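Local coordinates for protein mediator of RNA polymerase II transcription subunit 18 (Schizosaccharomyces pombe, PDB 3C0T) that serves as a subunit of Mediator, the coactivator complex that conveys information from gene-specific regulators to the basal RNA polymerase II transcription machinery, at residues E3-G8 with L202-L207; D92-R97 with K184-L189; S54-C59 with M116-S121; W78-E83 with A102-G107; Y141-P146 with H157-E162. All blocks are in the same frame, centred on the assembly; numbering follows the deposited sequence.

All five contacts belong to one antiparallel sheet and the elements attached to it. Contact 1 joins the two ends of the chain and so encloses the other four. Contact 2 lies beside it, with centres about 8 Å apart, and sets helix 179-196 against the start of strand 95-104. That strand continues into contact 4, whose partner, strand 78-83, pairs with strand 56-61 of contact 3; the centres of contacts 3 and 4 are about 11 Å apart. Contact 5 is a hairpin on the next strand along from 118-133, its centre about 21 to 28 Å from the other centres. Contacts 2 and 4 interleave along the chain, as do contacts 2 and 3, so distant parts of the sequence are tied into one sheet.

Contact 1 of 5, residues E3-G8 with L202-L207; sequences ELYLLG and LKNVRL
With chi1 at 67°, Tyr5 holds its CG between the backbone N and the carbonyl carbon, and this sends the ring out to the C-terminal tail. Leu207 takes another staggered position, CG beside the backbone N and anti to the carbonyl carbon (chi1 -75°), and its CD1 comes down on that ring. The result is a CH-pi contact, with Leu207 CD1 3.7 Å from the centroid of the Tyr5 ring and displaced toward its rim. At the ring edge, Tyr5 OH donates to Val205 O over 2.8 Å, so one tyrosine serves an apolar neighbour and a backbone acceptor together. The tail crosses strand 2-10 of the antiparallel sheet and pairs with it at a single antiparallel bridge: Leu7 N bonds to Lys203 O at 2.9 Å, and Lys203 N returns an equal bond of 2.9 Å to Leu7 O. Branched aliphatic residues fill the flanks. Leu7 CD1 lies 3.7 Å from Val205 CB, where the two side chains cross at about a right angle, and meets Leu207 CD2 tip to tip at 4.1 Å. Lacking a side chain, Gly8 admits Leu202 CD2 to within 3.8 Å of its N. Outside this contact, the terminal carboxylate of Leu207 pairs with a basic side chain on the chain of another protein.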
# COMPACT_ATOMS: atom_id res chain seq x y z
N GLU A 3 9.38 1.98 8.40
CA GLU A 3 8.55 2.86 7.58
C GLU A 3 7.83 3.88 8.45
O GLU A 3 7.07 3.52 9.35
CB GLU A 3 7.51 2.05 6.79
CG GLU A 3 6.57 2.94 5.96
CD GLU A 3 5.58 2.16 5.11
OE1 GLU A 3 6.02 1.38 4.24
OE2 GLU A 3 4.36 2.33 5.30
N LEU A 4 8.10 5.16 8.21
CA LEU A 4 7.42 6.23 8.95
C LEU A 4 6.35 6.71 7.97
O LEU A 4 6.63 6.90 6.78
CB LEU A 4 8.41 7.35 9.31
CG LEU A 4 9.54 6.94 10.26
CD1 LEU A 4 10.62 6.20 9.48
CD2 LEU A 4 10.14 8.18 10.94
N TYR A 5 5.13 6.92 8.45
CA TYR A 5 4.06 7.29 7.53
C TYR A 5 2.92 8.09 8.12
O TYR A 5 2.81 8.27 9.32
CB TYR A 5 3.48 6.01 6.93
CG TYR A 5 2.78 5.19 7.98
CD1 TYR A 5 1.42 5.38 8.24
CD2 TYR A 5 3.48 4.28 8.77
CE1 TYR A 5 0.77 4.68 9.27
CE2 TYR A 5 2.85 3.57 9.81
CZ TYR A 5 1.50 3.79 10.05
OH TYR A 5 0.87 3.13 11.08
N LEU A 6 2.04 8.54 7.22
CA LEU A 6 0.84 9.29 7.57
C LEU A 6 -0.21 8.81 6.59
O LEU A 6 0.10 8.51 5.44
CB LEU A 6 1.06 10.79 7.40
CG LEU A 6 1.97 11.44 8.44
CD1 LEU A 6 2.16 12.92 8.11
CD2 LEU A 6 1.36 11.28 9.83
N LEU A 7 -1.45 8.71 7.06
CA LEU A 7 -2.53 8.25 6.21
C LEU A 7 -3.69 9.25 6.17
O LEU A 7 -3.94 9.97 7.14
CB LEU A 7 -3.04 6.89 6.69
CG LEU A 7 -2.26 5.64 6.28
CD1 LEU A 7 -2.82 4.44 7.00
CD2 LEU A 7 -2.35 5.43 4.78
N GLY A 8 -4.37 9.28 5.03
CA GLY A 8 -5.50 10.17 4.85
C GLY A 8 -6.46 9.57 3.84
O GLY A 8 -6.09 8.64 3.10
N LEU A 202 -3.90 14.44 7.26
CA LEU A 202 -3.03 13.29 7.39
C LEU A 202 -2.73 12.99 8.86
O LEU A 202 -2.37 13.89 9.63
CB LEU A 202 -1.72 13.54 6.64
CG LEU A 202 -1.81 13.70 5.12
CD1 LEU A 202 -0.43 14.07 4.57
CD2 LEU A 202 -2.31 12.40 4.49
N LYS A 203 -2.89 11.73 9.24
CA LYS A 203 -2.61 11.33 10.61
C LYS A 203 -2.16 9.89 10.73
O LYS A 203 -2.23 9.10 9.78
CB LYS A 203 -3.83 11.56 11.50
CG LYS A 203 -5.18 11.63 10.79
CD LYS A 203 -5.67 10.27 10.32
CE LYS A 203 -7.01 10.42 9.61
NZ LYS A 203 -7.55 9.14 9.07
N ASN A 204 -1.67 9.56 11.92
CA ASN A 204 -1.20 8.22 12.22
C ASN A 204 -2.42 7.32 12.33
O ASN A 204 -3.34 7.60 13.08
CB ASN A 204 -0.44 8.24 13.56
CG ASN A 204 0.13 6.88 13.93
OD1 ASN A 204 -0.19 5.85 13.32
ND2 ASN A 204 0.98 6.86 14.96
N VAL A 205 -2.44 6.25 11.54
CA VAL A 205 -3.54 5.30 11.55
C VAL A 205 -2.87 3.94 11.75
O VAL A 205 -1.83 3.67 11.15
CB VAL A 205 -4.33 5.31 10.22
CG1 VAL A 205 -5.42 4.26 10.25
CG2 VAL A 205 -4.94 6.68 10.01
N ARG A 206 -3.45 3.10 12.60
CA ARG A 206 -2.85 1.80 12.86
C ARG A 206 -2.78 0.90 11.64
O ARG A 206 -3.73 0.80 10.87
CB ARG A 206 -3.59 1.09 13.99
CG ARG A 206 -2.79 -0.07 14.57
CD ARG A 206 -3.25 -0.46 15.96
NE ARG A 206 -2.13 -0.88 16.81
CZ ARG A 206 -1.22 -0.04 17.31
NH1 ARG A 206 -0.24 -0.51 18.07
NH2 ARG A 206 -1.30 1.26 17.07
N LEU A 207 -1.64 0.24 11.48
CA LEU A 207 -1.41 -0.68 10.36
C LEU A 207 -0.86 -2.03 10.83
O LEU A 207 -0.43 -2.12 12.01
CB LEU A 207 -0.42 -0.05 9.36
CG LEU A 207 -0.96 1.06 8.46
CD1 LEU A 207 0.17 1.65 7.63
CD2 LEU A 207 -2.05 0.50 7.55
OXT LEU A 207 -0.86 -2.98 10.02

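Contact 2 of 5, residues D92-R97 with K184-L189; sequences DKCGIR and KAEANL
Glu186 on helix 179-196 meets Lys93, Cys94 and Ile96 where that helix packs across the antiparallel sheet, at the beginning of strand 95-104. Its CB leaves the helix pointing to segment 92-97, and chi1 of -54° carries CG to a place 4.1 Å from Cys94 SG. Beyond CG the chain is extended, which takes the carboxylate past the apolar part of the interface. One oxygen, OE1, comes only as near as 4.5 Å to Ile96 CD1. The other, OE2, collects the polar partners: it accepts a bond of 3.0 Å from a water and forms a long salt bridge with Lys93 NZ at 3.8 Å. Arg90 adds a weak, long ion pair, so the positive charges around the carboxylate probably help only loosely. A glutamate suits this border because its methylenes can pack while its end stays polar. Cys94 CB touches Leu189 CD1 at 3.7 Å, both residues being buried, which is consistent with a small side chain at Cys94. The water that serves Glu186 also binds the other segment: the water oxygen accepts from Cys94 N over 2.8 Å.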
# COMPACT_ATOMS: atom_id res chain seq x y z
N ASP A 92 -0.96 11.21 17.57
CA ASP A 92 -0.58 12.62 17.45
C ASP A 92 0.86 12.78 16.95
O ASP A 92 1.45 13.86 17.00
CB ASP A 92 -0.76 13.33 18.79
CG ASP A 92 -2.22 13.50 19.18
OD1 ASP A 92 -2.49 13.99 20.30
OD2 ASP A 92 -3.11 13.15 18.36
N LYS A 93 1.41 11.68 16.45
CA LYS A 93 2.76 11.65 15.91
C LYS A 93 2.64 10.79 14.65
O LYS A 93 1.62 10.13 14.45
CB LYS A 93 3.69 11.01 16.94
CG LYS A 93 5.09 11.60 16.98
CD LYS A 93 5.74 11.39 18.34
CE LYS A 93 7.20 11.83 18.34
NZ LYS A 93 7.41 13.24 17.87
N CYS A 94 3.65 10.80 13.79
CA CYS A 94 3.58 9.99 12.57
C CYS A 94 3.67 8.51 12.95
O CYS A 94 4.24 8.15 13.98
CB CYS A 94 4.73 10.33 11.62
SG CYS A 94 6.30 9.55 12.06
N GLY A 95 3.09 7.64 12.13
CA GLY A 95 3.14 6.22 12.44
C GLY A 95 4.47 5.59 12.07
O GLY A 95 5.20 6.11 11.22
N ILE A 96 4.80 4.48 12.72
CA ILE A 96 6.03 3.75 12.44
C ILE A 96 5.74 2.25 12.47
O ILE A 96 5.07 1.76 13.38
CB ILE A 96 7.14 4.03 13.49
CG1 ILE A 96 7.48 5.51 13.54
CG2 ILE A 96 8.40 3.25 13.12
CD1 ILE A 96 8.60 5.83 14.52
N ARG A 97 6.24 1.53 11.47
CA ARG A 97 6.05 0.10 11.42
C ARG A 97 7.23 -0.56 10.72
O ARG A 97 7.83 0.03 9.83
CB ARG A 97 4.76 -0.26 10.69
CG ARG A 97 4.77 0.12 9.24
CD ARG A 97 3.59 -0.46 8.52
NE ARG A 97 3.64 -0.11 7.10
CZ ARG A 97 2.94 -0.71 6.16
NH1 ARG A 97 2.12 -1.71 6.47
NH2 ARG A 97 3.06 -0.33 4.90
N LYS A 184 15.21 12.85 10.96
CA LYS A 184 15.16 13.57 9.70
C LYS A 184 13.94 13.10 8.90
O LYS A 184 13.35 13.86 8.13
CB LYS A 184 16.45 13.31 8.90
CG LYS A 184 16.54 14.01 7.55
CD LYS A 184 16.58 15.54 7.69
CE LYS A 184 17.82 16.01 8.46
NZ LYS A 184 17.84 17.51 8.67
N ALA A 185 13.55 11.84 9.08
CA ALA A 185 12.40 11.31 8.37
C ALA A 185 11.11 11.88 8.95
O ALA A 185 10.21 12.26 8.20
CB ALA A 185 12.40 9.79 8.43
N GLU A 186 11.00 11.94 10.27
CA GLU A 186 9.79 12.49 10.89
C GLU A 186 9.66 13.96 10.53
O GLU A 186 8.56 14.46 10.30
CB GLU A 186 9.81 12.35 12.41
CG GLU A 186 10.06 10.94 12.90
CD GLU A 186 9.71 10.77 14.36
OE1 GLU A 186 10.36 9.94 15.03
OE2 GLU A 186 8.77 11.46 14.84
N ALA A 187 10.79 14.66 10.50
CA ALA A 187 10.81 16.07 10.16
C ALA A 187 10.32 16.23 8.72
O ALA A 187 9.58 17.16 8.41
CB ALA A 187 12.22 16.63 10.31
N ASN A 188 10.73 15.32 7.84
CA ASN A 188 10.28 15.40 6.45
C ASN A 188 8.78 15.13 6.34
O ASN A 188 8.09 15.79 5.55
CB ASN A 188 11.06 14.42 5.57
CG ASN A 188 12.45 14.94 5.22
OD1 ASN A 188 12.64 16.14 5.02
ND2 ASN A 188 13.41 14.03 5.12
N LEU A 189 8.27 14.18 7.11
CA LEU A 189 6.85 13.89 7.08
C LEU A 189 6.08 15.12 7.55
O LEU A 189 5.04 15.47 6.98
CB LEU A 189 6.52 12.69 7.99
CG LEU A 189 6.85 11.32 7.39
CD1 LEU A 189 6.43 10.22 8.35
CD2 LEU A 189 6.13 11.14 6.06
O HOH W 1 6.07 12.26 13.86

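Contact 3 of 5, residues S54-C59 with M116-S121; sequences SWLRLC and MGYEFS
The carbonyl oxygen of Ser54 lies at the edge of the Tyr118 ring, in its plane, 3.8 Å from Tyr118 CE2; this is a loose touch, and the hydroxyl of Ser54 is bonded to Gln51 O. The heart of the contact is above the ring. Leu56 CD2 stands 3.4 Å from the centroid of the Tyr118 ring and only 10° off its normal, a CH-pi contact over the centre in which one methyl meets all six ring carbons. Leu56 reaches this place with chi1 at -100°, away from the staggered values, and its side chain crosses the tyrosine at about a right angle. Met116 CE approaches the same methyl more distantly, at 4.4 Å from Leu56 CD2. Farther along, Ser121 OG comes obliquely to the indole of Trp55, 3.4 Å from its CZ3, while its hydrogen bond is made close by, to a residue just beside the two segments. Strands 56-61 and 118-133 both pair with strand 27-41, so these side chains reach across an intervening strand of the antiparallel sheet. Held together by dispersion and CH-pi attraction, with the directed backbone bonds spent on strand 27-41 and other neighbours, the contact depends on close fit of shape more than on polar pairing.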
# COMPACT_ATOMS: atom_id res chain seq x y z
N SER A 54 3.34 -11.78 9.92
CA SER A 54 4.25 -12.84 9.49
C SER A 54 3.83 -13.37 8.12
O SER A 54 4.44 -14.31 7.60
CB SER A 54 4.25 -13.99 10.51
OG SER A 54 3.02 -14.70 10.46
N TRP A 55 2.80 -12.77 7.54
CA TRP A 55 2.32 -13.19 6.22
C TRP A 55 3.20 -12.58 5.13
O TRP A 55 3.68 -11.45 5.26
CB TRP A 55 0.86 -12.77 6.03
CG TRP A 55 -0.08 -13.40 7.02
CD1 TRP A 55 0.25 -14.14 8.13
CD2 TRP A 55 -1.52 -13.34 6.99
NE1 TRP A 55 -0.89 -14.54 8.79
CE2 TRP A 55 -1.99 -14.07 8.12
CE3 TRP A 55 -2.45 -12.75 6.13
CZ2 TRP A 55 -3.35 -14.22 8.40
CZ3 TRP A 55 -3.82 -12.89 6.41
CH2 TRP A 55 -4.25 -13.62 7.54
N LEU A 56 3.40 -13.35 4.07
CA LEU A 56 4.21 -12.93 2.93
C LEU A 56 3.33 -12.16 1.96
O LEU A 56 2.32 -12.67 1.48
CB LEU A 56 4.82 -14.15 2.24
CG LEU A 56 6.28 -14.53 2.54
CD1 LEU A 56 6.78 -13.86 3.80
CD2 LEU A 56 6.39 -16.04 2.65
N ARG A 57 3.73 -10.92 1.68
CA ARG A 57 2.98 -10.06 0.78
C ARG A 57 3.78 -9.86 -0.50
O ARG A 57 4.82 -9.19 -0.50
CB ARG A 57 2.71 -8.73 1.49
CG ARG A 57 1.94 -8.95 2.79
CD ARG A 57 1.97 -7.77 3.76
NE ARG A 57 1.33 -8.16 5.01
CZ ARG A 57 0.01 -8.32 5.16
NH1 ARG A 57 -0.79 -8.11 4.13
NH2 ARG A 57 -0.49 -8.74 6.31
N LEU A 58 3.32 -10.47 -1.58
CA LEU A 58 4.01 -10.40 -2.86
C LEU A 58 3.45 -9.32 -3.77
O LEU A 58 2.24 -9.23 -3.98
CB LEU A 58 3.94 -11.75 -3.57
CG LEU A 58 4.88 -12.89 -3.11
CD1 LEU A 58 5.39 -12.67 -1.72
CD2 LEU A 58 4.11 -14.20 -3.19
N CYS A 59 4.34 -8.50 -4.30
CA CYS A 59 3.93 -7.42 -5.17
C CYS A 59 4.58 -7.48 -6.54
O CYS A 59 5.80 -7.59 -6.66
CB CYS A 59 4.24 -6.07 -4.53
SG CYS A 59 3.82 -4.67 -5.60
N MET A 116 7.62 -23.38 1.11
CA MET A 116 8.17 -22.95 2.40
C MET A 116 7.16 -23.16 3.52
O MET A 116 7.49 -22.93 4.69
CB MET A 116 8.54 -21.47 2.35
CG MET A 116 9.74 -21.14 1.49
SD MET A 116 10.19 -19.41 1.72
CE MET A 116 9.19 -18.64 0.46
N GLY A 117 5.95 -23.56 3.18
CA GLY A 117 4.93 -23.78 4.19
C GLY A 117 3.90 -22.67 4.31
O GLY A 117 3.42 -22.37 5.40
N TYR A 118 3.55 -22.04 3.19
CA TYR A 118 2.56 -20.97 3.22
C TYR A 118 1.40 -21.29 2.29
O TYR A 118 1.56 -22.02 1.32
CB TYR A 118 3.18 -19.64 2.79
CG TYR A 118 4.22 -19.07 3.74
CD1 TYR A 118 5.52 -19.57 3.76
CD2 TYR A 118 3.90 -18.02 4.59
CE1 TYR A 118 6.48 -19.03 4.63
CE2 TYR A 118 4.85 -17.47 5.46
CZ TYR A 118 6.13 -17.98 5.47
OH TYR A 118 7.07 -17.44 6.32
N GLU A 119 0.24 -20.73 2.60
CA GLU A 119 -0.93 -20.95 1.75
C GLU A 119 -1.56 -19.61 1.38
O GLU A 119 -1.49 -18.64 2.14
CB GLU A 119 -1.95 -21.84 2.46
CG GLU A 119 -2.49 -21.29 3.76
CD GLU A 119 -3.47 -22.23 4.45
OE1 GLU A 119 -4.06 -21.82 5.48
OE2 GLU A 119 -3.65 -23.37 3.97
N PHE A 120 -2.17 -19.57 0.21
CA PHE A 120 -2.82 -18.36 -0.28
C PHE A 120 -3.90 -17.82 0.66
O PHE A 120 -4.79 -18.56 1.09
CB PHE A 120 -3.45 -18.64 -1.65
CG PHE A 120 -4.23 -17.48 -2.20
CD1 PHE A 120 -3.58 -16.34 -2.66
CD2 PHE A 120 -5.63 -17.52 -2.23
CE1 PHE A 120 -4.30 -15.25 -3.13
CE2 PHE A 120 -6.36 -16.43 -2.71
CZ PHE A 120 -5.69 -15.29 -3.16
N SER A 121 -3.82 -16.53 0.97
CA SER A 121 -4.81 -15.89 1.83
C SER A 121 -5.76 -15.05 0.98
O SER A 121 -6.94 -15.38 0.84
CB SER A 121 -4.12 -15.00 2.86
OG SER A 121 -5.08 -14.27 3.62

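Contact 4 of 5, residues W78-E83 with A102-G107; sequences WSMYLE and AKLTNG
Trp78 and Leu104 face each other as a hydrogen-bonded pair whose backbone groups are all satisfied across the strands. Trp78 N donates to Leu104 O at 3.1 Å, while Leu104 N returns a bond of 2.8 Å to Trp78 O, nearly along the C=O axis. The same Trp78 O is also approached by Lys103 CA at 3.4 Å, a weaker CH contact. Two residues on, Met80 N bonds to Ala102 O; the reply from Ala102 N to Met80 O, 3.1 Å long, is bent to 140° at the hydrogen. These strands, 78-83 and 95-104, form a beta hairpin in the antiparallel sheet. Between the two bonded pairs sits Ser79 with Lys103, a non-hydrogen-bonded pair; the serine's backbone turns to strand 56-61, where it bonds to Cys59. The other face carries Trp78, Met80, Ala102 and Leu104. Leu104, its CG lodged between N and the carbonyl carbon (chi1 73°), reaches its direct partner Trp78 and the diagonal neighbour Met80: CD2 lies 3.8 Å from Trp78 CB, and CD1 meets Met80 SD at 3.7 Å. Flexible Met80 bends at its last torsion and crosses the leucine at about a right angle. The indole NE1 of Trp78 finds its acceptor elsewhere, in Ser73 O.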
# COMPACT_ATOMS: atom_id res chain seq x y z
N TRP A 78 8.86 -10.41 -8.52
CA TRP A 78 8.01 -10.13 -7.38
C TRP A 78 8.80 -9.56 -6.24
O TRP A 78 9.92 -9.99 -5.97
CB TRP A 78 7.33 -11.40 -6.87
CG TRP A 78 6.32 -12.00 -7.77
CD1 TRP A 78 6.55 -12.88 -8.79
CD2 TRP A 78 4.91 -11.78 -7.74
NE1 TRP A 78 5.36 -13.23 -9.39
CE2 TRP A 78 4.34 -12.56 -8.76
CE3 TRP A 78 4.07 -10.99 -6.94
CZ2 TRP A 78 2.96 -12.59 -9.01
CZ3 TRP A 78 2.70 -11.01 -7.19
CH2 TRP A 78 2.16 -11.81 -8.22
N SER A 79 8.24 -8.57 -5.57
CA SER A 79 8.88 -8.01 -4.40
C SER A 79 8.15 -8.74 -3.28
O SER A 79 6.93 -8.91 -3.33
CB SER A 79 8.67 -6.51 -4.31
OG SER A 79 9.55 -5.84 -5.19
N MET A 80 8.89 -9.19 -2.28
CA MET A 80 8.29 -9.93 -1.19
C MET A 80 8.39 -9.11 0.09
O MET A 80 9.48 -8.72 0.51
CB MET A 80 9.01 -11.26 -1.05
CG MET A 80 8.32 -12.29 -0.22
SD MET A 80 9.02 -13.91 -0.60
CE MET A 80 10.66 -13.72 0.04
N TYR A 81 7.25 -8.86 0.71
CA TYR A 81 7.23 -8.06 1.92
C TYR A 81 6.75 -8.73 3.19
O TYR A 81 5.91 -9.64 3.17
CB TYR A 81 6.38 -6.80 1.73
CG TYR A 81 6.89 -5.80 0.73
CD1 TYR A 81 6.69 -5.98 -0.64
CD2 TYR A 81 7.54 -4.64 1.15
CE1 TYR A 81 7.12 -5.02 -1.56
CE2 TYR A 81 7.97 -3.67 0.24
CZ TYR A 81 7.75 -3.87 -1.11
OH TYR A 81 8.17 -2.91 -2.01
N LEU A 82 7.29 -8.26 4.31
CA LEU A 82 6.90 -8.70 5.64
C LEU A 82 6.61 -7.38 6.33
O LEU A 82 7.52 -6.59 6.60
CB LEU A 82 8.04 -9.43 6.35
CG LEU A 82 8.21 -10.92 6.00
CD1 LEU A 82 9.37 -11.49 6.81
CD2 LEU A 82 6.92 -11.68 6.31
N GLU A 83 5.34 -7.12 6.60
CA GLU A 83 4.96 -5.87 7.25
C GLU A 83 4.47 -6.12 8.67
O GLU A 83 3.52 -6.87 8.89
CB GLU A 83 3.88 -5.17 6.41
CG GLU A 83 4.26 -5.10 4.93
CD GLU A 83 3.23 -4.39 4.07
OE1 GLU A 83 2.02 -4.47 4.38
OE2 GLU A 83 3.63 -3.77 3.06
N ALA A 102 12.41 -8.02 -0.09
CA ALA A 102 13.35 -8.83 -0.84
C ALA A 102 12.69 -9.08 -2.19
O ALA A 102 11.52 -9.41 -2.25
CB ALA A 102 13.61 -10.15 -0.12
N LYS A 103 13.44 -8.90 -3.28
CA LYS A 103 12.89 -9.12 -4.62
C LYS A 103 13.29 -10.50 -5.11
O LYS A 103 14.46 -10.86 -5.08
CB LYS A 103 13.43 -8.06 -5.57
CG LYS A 103 13.09 -6.64 -5.16
CD LYS A 103 13.65 -5.63 -6.15
CE LYS A 103 13.24 -4.21 -5.75
NZ LYS A 103 13.80 -3.20 -6.70
N LEU A 104 12.32 -11.29 -5.57
CA LEU A 104 12.65 -12.62 -6.05
C LEU A 104 12.10 -12.97 -7.42
O LEU A 104 11.00 -12.55 -7.79
CB LEU A 104 12.23 -13.68 -5.02
CG LEU A 104 10.76 -14.04 -4.81
CD1 LEU A 104 10.67 -15.03 -3.66
CD2 LEU A 104 9.95 -12.79 -4.51
N THR A 105 12.88 -13.75 -8.16
CA THR A 105 12.54 -14.18 -9.52
C THR A 105 12.92 -15.65 -9.75
O THR A 105 13.42 -16.32 -8.84
CB THR A 105 13.26 -13.30 -10.56
OG1 THR A 105 14.63 -13.13 -10.19
CG2 THR A 105 12.61 -11.94 -10.63
N ASN A 106 12.66 -16.13 -10.97
CA ASN A 106 12.95 -17.51 -11.40
C ASN A 106 11.77 -18.50 -11.37
O ASN A 106 11.48 -19.10 -10.33
CB ASN A 106 14.12 -18.11 -10.60
CG ASN A 106 15.47 -17.73 -11.17
OD1 ASN A 106 15.74 -16.56 -11.46
ND2 ASN A 106 16.34 -18.73 -11.33
N GLY A 107 11.12 -18.67 -12.52
CA GLY A 107 10.00 -19.60 -12.61
C GLY A 107 8.68 -19.11 -12.05
O GLY A 107 8.00 -18.27 -12.64

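Contact 5 of 5, residues Y141-P146 with H157-E162; sequences YQTLIP and HPMNEE
Ile145 and Met159 meet at about a right angle, with Ile145 CG1 3.8 Å from Met159 CG. Beyond that crossing the methionine bends (chi3 74°), and its sulfur lies by a second residue of the strand, Met159 SD being 3.6 Å from Thr143 OG1. That hydroxyl is buried without a polar partner in the model, and a polarisable thioether is probably a tolerable neighbour. Leu144 uses the other side: its CD1 lies 3.7 Å from Pro158 CA and 4.1 Å from Pro158 CB. Beneath these side chains two backbone bonds close the hairpin of strands 136-146 and 156-158. Ile145 N donates to His157 O at 2.7 Å, bent at the hydrogen, and His157 N answers with a straighter bond of 2.8 Å to Ile145 O. The exposed imidazole of His157 lies near Pro146, and a water links its ND1 to Pro146 O. Beyond Pro158 the chain turns away, and Asn160 OD1 accepts from Glu162 N at 2.7 Å in an Asx turn. An aromatic side chain from the chain of another protein packs on Met159. Strand 136-146 itself is bonded along one edge to strand 118-133, and along the other first to strand 165-173 at Tyr141 and then to strand 156-158.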
# COMPACT_ATOMS: atom_id res chain seq x y z
N TYR A 141 -4.16 6.20 -3.82
CA TYR A 141 -4.60 5.00 -4.52
C TYR A 141 -5.95 4.44 -4.13
O TYR A 141 -6.57 4.86 -3.16
CB TYR A 141 -3.57 3.89 -4.31
CG TYR A 141 -3.52 3.37 -2.89
CD1 TYR A 141 -2.80 4.03 -1.90
CD2 TYR A 141 -4.21 2.21 -2.53
CE1 TYR A 141 -2.75 3.55 -0.58
CE2 TYR A 141 -4.18 1.72 -1.21
CZ TYR A 141 -3.45 2.40 -0.25
OH TYR A 141 -3.40 1.92 1.05
N GLN A 142 -6.36 3.43 -4.89
CA GLN A 142 -7.61 2.75 -4.67
C GLN A 142 -7.28 1.26 -4.70
O GLN A 142 -6.44 0.84 -5.49
CB GLN A 142 -8.58 3.10 -5.79
CG GLN A 142 -10.03 3.04 -5.38
CD GLN A 142 -10.90 3.86 -6.30
OE1 GLN A 142 -11.03 3.56 -7.49
NE2 GLN A 142 -11.49 4.92 -5.75
N THR A 143 -7.90 0.47 -3.83
CA THR A 143 -7.60 -0.95 -3.88
C THR A 143 -8.74 -1.66 -4.60
O THR A 143 -9.92 -1.52 -4.25
CB THR A 143 -7.30 -1.54 -2.46
OG1 THR A 143 -8.40 -2.33 -2.01
CG2 THR A 143 -7.02 -0.44 -1.48
N LEU A 144 -8.37 -2.37 -5.66
CA LEU A 144 -9.31 -3.08 -6.51
C LEU A 144 -9.29 -4.59 -6.37
O LEU A 144 -8.43 -5.16 -5.71
CB LEU A 144 -9.04 -2.68 -7.96
CG LEU A 144 -9.62 -1.36 -8.51
CD1 LEU A 144 -10.17 -0.47 -7.39
CD2 LEU A 144 -8.53 -0.63 -9.30
N ILE A 145 -10.25 -5.24 -7.03
CA ILE A 145 -10.40 -6.69 -7.00
C ILE A 145 -10.41 -7.22 -8.43
O ILE A 145 -11.18 -6.74 -9.26
CB ILE A 145 -11.74 -7.10 -6.32
CG1 ILE A 145 -11.80 -6.52 -4.90
CG2 ILE A 145 -11.87 -8.61 -6.26
CD1 ILE A 145 -10.67 -6.97 -4.02
N PRO A 146 -9.56 -8.21 -8.74
CA PRO A 146 -9.50 -8.80 -10.08
C PRO A 146 -10.87 -9.38 -10.46
O PRO A 146 -11.61 -9.85 -9.59
CB PRO A 146 -8.45 -9.90 -9.95
CG PRO A 146 -7.62 -9.45 -8.80
CD PRO A 146 -8.61 -8.88 -7.83
N HIS A 157 -12.49 -4.42 -10.20
CA HIS A 157 -13.61 -3.80 -9.50
C HIS A 157 -13.28 -3.23 -8.14
O HIS A 157 -12.50 -3.80 -7.38
CB HIS A 157 -14.75 -4.82 -9.32
CG HIS A 157 -15.18 -5.48 -10.58
ND1 HIS A 157 -14.91 -6.81 -10.85
CD2 HIS A 157 -15.82 -5.00 -11.67
CE1 HIS A 157 -15.37 -7.12 -12.05
NE2 HIS A 157 -15.93 -6.04 -12.57
N PRO A 158 -13.89 -2.08 -7.81
CA PRO A 158 -13.61 -1.50 -6.49
C PRO A 158 -14.34 -2.40 -5.49
O PRO A 158 -15.24 -3.15 -5.87
CB PRO A 158 -14.22 -0.10 -6.59
CG PRO A 158 -15.39 -0.32 -7.53
CD PRO A 158 -14.78 -1.21 -8.60
N MET A 159 -13.96 -2.34 -4.22
CA MET A 159 -14.63 -3.17 -3.22
C MET A 159 -15.98 -2.56 -2.86
O MET A 159 -16.84 -3.23 -2.28
CB MET A 159 -13.75 -3.28 -1.99
CG MET A 159 -12.35 -3.77 -2.31
SD MET A 159 -11.38 -4.00 -0.83
CE MET A 159 -12.16 -5.49 -0.22
N ASN A 160 -16.16 -1.30 -3.21
CA ASN A 160 -17.39 -0.57 -2.94
C ASN A 160 -17.54 0.51 -4.00
O ASN A 160 -16.54 1.04 -4.49
CB ASN A 160 -17.33 0.06 -1.55
CG ASN A 160 -18.65 0.69 -1.14
OD1 ASN A 160 -19.12 1.64 -1.76
ND2 ASN A 160 -19.25 0.15 -0.08
N GLU A 161 -18.77 0.85 -4.36
CA GLU A 161 -19.02 1.86 -5.39
C GLU A 161 -18.76 3.30 -4.96
O GLU A 161 -18.61 4.19 -5.80
CB GLU A 161 -20.45 1.72 -5.91
CG GLU A 161 -20.70 0.37 -6.58
CD GLU A 161 -22.16 0.16 -6.94
OE1 GLU A 161 -22.50 -0.91 -7.49
OE2 GLU A 161 -22.98 1.07 -6.65
N GLU A 162 -18.72 3.54 -3.65
CA GLU A 162 -18.47 4.87 -3.12
C GLU A 162 -17.14 4.83 -2.36
O GLU A 162 -16.99 5.42 -1.29
CB GLU A 162 -19.60 5.28 -2.17
CG GLU A 162 -20.95 5.44 -2.87
CD GLU A 162 -20.88 6.42 -4.03
OE1 GLU A 162 -20.70 7.64 -3.78
OE2 GLU A 162 -20.99 5.98 -5.20
O HOH W 2 -14.71 -9.47 -9.03